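Local structure of hypothetical protein PA1234 (Pseudomonas aeruginosa, 1Z6N) at residues E12-A15 against A16-G19; Q26-V29 against A30-R33; A89-S92 against K93-E97. The protein is of unknown function but belongs to the thioredoxin family and binds a magnesium ion, with a CxxC pattern that may point to thiol chemistry. All coordinates share one frame; numbering follows the deposited sequence.

The three contacts follow one another along the chain, none nested in or crossing another, and in each the two segments are contiguous, so that each closes a turn of three to five residues rather than a long loop. Interaction 1 starts helix 14-19 at a metal-bearing N-cap. Interaction 2 comes next, inside helix 23-39, and packs against the first through Phe14, Val29 and Arg33. Interaction 3 lies far later in sequence, where strand 86-91 passes into helix 93-99; Ile90 there meets Phe14 and Phe17, and Glu12 N probably bonds to Ile90 O. Interactions 2 and 3 do not touch; helix 14-19 lies against both helix 23-39 and the edge strand 86-91.

Interaction 1: E12-A15 against A16-G19; sequences EDFA and AFVG. With MG (magnesium ion), chain B.
Asp13 caps the start of helix 14-19 with one carboxylate oxygen, which takes the N-H of Ala16, and holds a metal with the other. OD1 of Asp13 accepts from Ala16 N at 2.9 Å, a classic N-cap bond, met nearly along the carboxylate C-O axis. The short side chain can fold back this way because CG lies between the backbone N and the carbonyl carbon (chi1 61°). OD2 of Asp13 reaches the magnesium ion at 2.1 Å, and five waters complete a six-fold shell. Water 1 ties the two functions together: it is a metal ligand and also donates to OD1 of Asp13 at 2.7 Å. This is the solvent side of the contact, ordered by polar and metal bonds rather than by close packing.

The opposite character appears at Phe14 and Val18. The methyl CG2 of Val18 sits over one face of the Phe14 ring, displaced toward its rim, in a CH-pi contact 3.7 Å from the ring centroid. Its closest ring atom is CZ of Phe14, 3.5 Å away. Phe14 is buried, and its O accepts from Val18 N at 2.8 Å in an almost straight bond (172°), so backbone and side chains of this pair close up together. The Phe14 and Phe17 rings meet more loosely, CD1 of Phe14 lying 4.1 Å from CD2 of Phe17.

Beyond the helix, Phe14 and Phe17 both rest on Leu73 of helix 67-82 and Ile90 of strand 86-91, while Phe14 and Val18 meet Val29 of helix 23-39.

Interaction 2: Q26-V29 against A30-R33; sequences QGAV and ARFR
Arg31 folds its guanidinium back over the peptide of Gly27, one turn earlier in helix 23-39. The oxygen of Gly27 lies over the centre of the guanidinium face, with CZ of Arg31 3.5 Å from Gly27 O. The carbonyl oxygen thus stands above the guanidinium plane, where the angle at NH1 is too poor for a hydrogen bond; it accepts instead from Arg31 N at 2.9 Å. A bend at chi3 (-58°) turns the end of the arginine back along the helix, and NH2 of Arg31 comes to rest 3.5 Å from Ala28 N. Gly27 has no side chain, and the guanidinium can settle directly on its backbone.

One residue further on, the ring of Phe32 meets the next carbonyl. CD2 of Phe32 comes within 3.1 Å of Ala28 O, an oxygen that also receives Phe32 N, while CE2 of Phe32 touches CB of Ala28 more loosely at 4.3 Å. On a third side of the helix Arg33 passes obliquely by Val29, its NH2 3.7 Å from the methyl CG1 of Val29. The arginine begins with CG anti to its backbone nitrogen (chi1 -178°), then bends at chi3 so that its end returns toward the valine.

All three side chains spring from a regular helical backbone, whose four consecutive i+4 to i bonds run from Ala30 N to Gln26 O through to Arg33 N to Val29 O. Gln26 is held separately, its NE2 donating to Gly21 O.

Outward from this turn, the buried Val29 and the end of Arg33 lie against Phe14 of helix 14-19. Toward helix 67-82, Val29 meets Gln70, Phe32 meets Ile71 and Arg33 meets Arg81.

Interaction 3: A89-S92 against K93-E97; sequences AIIS and KGRAE
Ser92, the residue just after strand 86-91, caps helix 93-99 by taking the N-H of Arg95 on its hydroxyl oxygen. OG of Ser92 accepts from Arg95 N at 2.9 Å (N-H...O 157°), giving a first-turn backbone N-H an acceptor. The hydroxyl is brought to the helix start by a chi1 of 71°, which places OG between the backbone N and the carbonyl carbon. Gly94 N lies near the same oxygen, but its angle is poor and it makes no bond there.

Several other polar groups of the first turn have different partners. Lys93 N donates to OE1 of Glu63, a side chain from the loop after strand 56-61. Ala96 N donates to Ser92 O at 3.2 Å, a rather long first i+4 to i bond, and Glu97 N follows with a shorter one of 2.9 Å to Lys93 O. Ser92 N is satisfied by water 6 at 3.1 Å. The same water accepts from NE of Arg95 at 3.2 Å, lying in plane at the edge of the guanidinium. The water thus bridges two donors, which sets the arrangement apart from a capping box, where the side chain three residues after the cap would itself accept from the cap nitrogen. Arg95 bends at chi3 (-71°), which brings NE to the water.

On the apolar side, CD1 of the buried Ile91 lies 4.2 Å from CG of Arg95.

The strand runs at the edge of the sheet, Ala89 and Ile91 bonding through the backbone to strand 56-61, and Ile91 also to Gly62 just past it. Helix 93-99, whose segment 93-97 makes 77° with strand segment 89-91, sets Ala96 on Ala61 and Arg95 against Leu7 and Ile10 of helix 4-10.

Interaction 1: E12-A15 against A16-G19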
# COMPACT_ATOMS: atom_id res chain seq x y z
N GLU A 12 -7.52 -9.03 5.39
CA GLU A 12 -6.72 -9.27 6.59
C GLU A 12 -5.91 -8.05 7.00
O GLU A 12 -5.53 -7.24 6.15
CB GLU A 12 -5.83 -10.49 6.37
CG GLU A 12 -6.68 -11.74 6.08
CD GLU A 12 -5.95 -13.06 6.26
OE1 GLU A 12 -5.70 -13.74 5.23
OE2 GLU A 12 -5.68 -13.46 7.42
N ASP A 13 -5.66 -7.90 8.31
CA ASP A 13 -4.75 -6.85 8.73
C ASP A 13 -3.31 -7.21 8.33
O ASP A 13 -3.02 -8.35 7.97
CB ASP A 13 -4.91 -6.49 10.22
CG ASP A 13 -4.63 -7.66 11.14
OD1 ASP A 13 -3.58 -8.32 10.99
OD2 ASP A 13 -5.46 -7.93 12.05
N PHE A 14 -2.42 -6.22 8.38
CA PHE A 14 -1.06 -6.44 7.90
C PHE A 14 -0.34 -7.54 8.66
O PHE A 14 0.35 -8.38 8.06
CB PHE A 14 -0.26 -5.14 7.94
CG PHE A 14 1.10 -5.26 7.32
CD1 PHE A 14 1.23 -5.39 5.92
CD2 PHE A 14 2.25 -5.24 8.10
CE1 PHE A 14 2.51 -5.49 5.34
CE2 PHE A 14 3.53 -5.34 7.52
CZ PHE A 14 3.64 -5.46 6.14
N ALA A 15 -0.51 -7.55 9.98
CA ALA A 15 0.16 -8.57 10.79
C ALA A 15 -0.27 -9.99 10.38
O ALA A 15 0.55 -10.90 10.32
CB ALA A 15 -0.11 -8.30 12.24
N ALA A 16 -1.56 -10.17 10.14
CA ALA A 16 -2.06 -11.48 9.76
C ALA A 16 -1.56 -11.83 8.34
O ALA A 16 -1.14 -12.96 8.08
CB ALA A 16 -3.58 -11.49 9.78
N PHE A 17 -1.62 -10.86 7.43
CA PHE A 17 -1.10 -11.05 6.07
C PHE A 17 0.36 -11.51 6.11
O PHE A 17 0.72 -12.53 5.49
CB PHE A 17 -1.24 -9.71 5.35
CG PHE A 17 -0.57 -9.64 4.01
CD1 PHE A 17 -1.13 -10.25 2.90
CD2 PHE A 17 0.61 -8.92 3.86
CE1 PHE A 17 -0.50 -10.14 1.63
CE2 PHE A 17 1.23 -8.81 2.62
CZ PHE A 17 0.65 -9.42 1.51
N VAL A 18 1.21 -10.80 6.86
CA VAL A 18 2.61 -11.21 6.96
C VAL A 18 2.73 -12.61 7.55
O VAL A 18 3.57 -13.41 7.11
CB VAL A 18 3.41 -10.21 7.78
CG1 VAL A 18 4.82 -10.72 8.07
CG2 VAL A 18 3.45 -8.87 7.02
N GLY A 19 1.87 -12.90 8.52
CA GLY A 19 1.92 -14.19 9.23
C GLY A 19 1.63 -15.41 8.38
O GLY A 19 1.94 -16.53 8.81
MG MG B . -5.45 -9.10 13.76
O HOH W 1 -3.66 -9.95 13.15
O HOH W 2 -5.40 -10.21 15.48
O HOH W 3 -6.54 -10.36 12.76
O HOH W 4 -7.15 -8.05 14.44
O HOH W 5 -4.34 -7.50 14.72

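Interaction 2: Q26-V29 against A30-R33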
# COMPACT_ATOMS: atom_id res chain seq x y z
N GLN A 26 8.57 -13.23 5.06
CA GLN A 26 8.46 -12.49 6.32
C GLN A 26 9.75 -11.73 6.62
O GLN A 26 9.70 -10.60 7.08
CB GLN A 26 8.15 -13.42 7.49
CG GLN A 26 6.81 -14.15 7.35
CD GLN A 26 6.62 -15.16 8.46
OE1 GLN A 26 7.24 -15.07 9.53
NE2 GLN A 26 5.82 -16.17 8.20
N GLY A 27 10.89 -12.36 6.35
CA GLY A 27 12.20 -11.74 6.58
C GLY A 27 12.36 -10.51 5.71
O GLY A 27 12.83 -9.46 6.18
N ALA A 28 11.97 -10.63 4.43
CA ALA A 28 12.10 -9.52 3.49
C ALA A 28 11.29 -8.32 3.98
O ALA A 28 11.76 -7.19 4.00
CB ALA A 28 11.66 -9.94 2.08
N VAL A 29 10.04 -8.58 4.38
CA VAL A 29 9.19 -7.53 4.93
C VAL A 29 9.81 -6.89 6.18
O VAL A 29 9.84 -5.66 6.29
CB VAL A 29 7.77 -8.06 5.24
CG1 VAL A 29 7.02 -7.07 6.12
CG2 VAL A 29 7.05 -8.35 3.94
N ALA A 30 10.30 -7.71 7.11
CA ALA A 30 10.95 -7.22 8.33
C ALA A 30 12.10 -6.28 8.03
O ALA A 30 12.29 -5.27 8.72
CB ALA A 30 11.44 -8.38 9.17
N ARG A 31 12.89 -6.63 7.01
CA ARG A 31 14.07 -5.84 6.66
C ARG A 31 13.71 -4.54 5.94
O ARG A 31 14.34 -3.51 6.18
CB ARG A 31 15.06 -6.66 5.85
CG ARG A 31 15.75 -7.71 6.70
CD ARG A 31 16.83 -8.45 5.94
NE ARG A 31 16.29 -9.11 4.74
CZ ARG A 31 15.82 -10.36 4.71
NH1 ARG A 31 15.79 -11.11 5.80
NH2 ARG A 31 15.37 -10.85 3.56
N PHE A 32 12.70 -4.56 5.06
CA PHE A 32 12.25 -3.30 4.46
C PHE A 32 11.72 -2.39 5.56
O PHE A 32 11.98 -1.18 5.56
CB PHE A 32 11.19 -3.51 3.36
CG PHE A 32 11.72 -4.16 2.11
CD1 PHE A 32 12.80 -3.59 1.41
CD2 PHE A 32 11.14 -5.32 1.62
CE1 PHE A 32 13.29 -4.21 0.25
CE2 PHE A 32 11.61 -5.94 0.47
CZ PHE A 32 12.70 -5.39 -0.22
N ARG A 33 10.97 -2.97 6.49
CA ARG A 33 10.43 -2.24 7.63
C ARG A 33 11.56 -1.64 8.47
O ARG A 33 11.53 -0.45 8.79
CB ARG A 33 9.53 -3.15 8.46
CG ARG A 33 8.87 -2.48 9.65
CD ARG A 33 8.24 -3.51 10.61
NE ARG A 33 7.28 -4.44 10.01
CZ ARG A 33 7.22 -5.74 10.31
NH1 ARG A 33 8.07 -6.26 11.18
NH2 ARG A 33 6.32 -6.52 9.73

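Interaction 3: A89-S92 against K93-E97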
# COMPACT_ATOMS: atom_id res chain seq x y z
N ALA A 89 -6.47 -3.03 4.87
CA ALA A 89 -6.98 -4.41 4.92
C ALA A 89 -6.64 -5.02 3.58
O ALA A 89 -6.77 -4.36 2.54
CB ALA A 89 -8.47 -4.43 5.13
N ILE A 90 -6.21 -6.28 3.59
CA ILE A 90 -5.62 -6.89 2.38
C ILE A 90 -6.39 -8.14 1.95
O ILE A 90 -6.60 -9.07 2.73
CB ILE A 90 -4.15 -7.28 2.67
CG1 ILE A 90 -3.37 -6.01 3.07
CG2 ILE A 90 -3.48 -7.88 1.44
CD1 ILE A 90 -2.13 -6.30 3.97
N ILE A 91 -6.85 -8.11 0.69
CA ILE A 91 -7.49 -9.25 0.03
C ILE A 91 -6.54 -9.82 -1.01
O ILE A 91 -5.48 -9.23 -1.29
CB ILE A 91 -8.81 -8.86 -0.66
CG1 ILE A 91 -8.57 -7.81 -1.75
CG2 ILE A 91 -9.82 -8.39 0.38
CD1 ILE A 91 -9.82 -7.48 -2.61
N SER A 92 -6.88 -11.00 -1.54
CA SER A 92 -5.97 -11.70 -2.46
C SER A 92 -5.99 -11.10 -3.86
O SER A 92 -6.93 -10.39 -4.26
CB SER A 92 -6.35 -13.16 -2.56
OG SER A 92 -7.57 -13.27 -3.28
N LYS A 93 -4.97 -11.42 -4.66
CA LYS A 93 -4.98 -11.07 -6.07
C LYS A 93 -6.19 -11.67 -6.77
O LYS A 93 -6.86 -11.00 -7.57
CB LYS A 93 -3.68 -11.56 -6.71
CG LYS A 93 -3.59 -11.25 -8.19
CD LYS A 93 -2.24 -11.68 -8.76
CE LYS A 93 -2.30 -11.71 -10.30
NZ LYS A 93 -1.06 -12.28 -10.91
N GLY A 94 -6.47 -12.94 -6.47
CA GLY A 94 -7.59 -13.63 -7.12
C GLY A 94 -8.91 -12.93 -6.84
O GLY A 94 -9.77 -12.80 -7.73
N ARG A 95 -9.09 -12.46 -5.60
CA ARG A 95 -10.34 -11.79 -5.30
C ARG A 95 -10.45 -10.46 -6.07
O ARG A 95 -11.56 -10.09 -6.52
CB ARG A 95 -10.50 -11.55 -3.81
CG ARG A 95 -11.92 -11.03 -3.51
CD ARG A 95 -12.24 -11.03 -2.04
NE ARG A 95 -12.42 -12.35 -1.46
CZ ARG A 95 -13.54 -13.07 -1.48
NH1 ARG A 95 -14.62 -12.63 -2.12
NH2 ARG A 95 -13.58 -14.23 -0.81
N ALA A 96 -9.34 -9.73 -6.19
CA ALA A 96 -9.37 -8.51 -6.99
C ALA A 96 -9.68 -8.84 -8.45
O ALA A 96 -10.40 -8.10 -9.13
CB ALA A 96 -8.06 -7.79 -6.88
N GLU A 97 -9.15 -9.97 -8.95
CA GLU A 97 -9.47 -10.37 -10.34
C GLU A 97 -10.95 -10.64 -10.49
O GLU A 97 -11.57 -10.25 -11.49
CB GLU A 97 -8.66 -11.60 -10.75
CG GLU A 97 -7.19 -11.29 -10.92
CD GLU A 97 -6.32 -12.53 -11.06
OE1 GLU A 97 -6.75 -13.64 -10.65
OE2 GLU A 97 -5.19 -12.39 -11.58
O HOH W 6 -9.44 -12.28 -0.30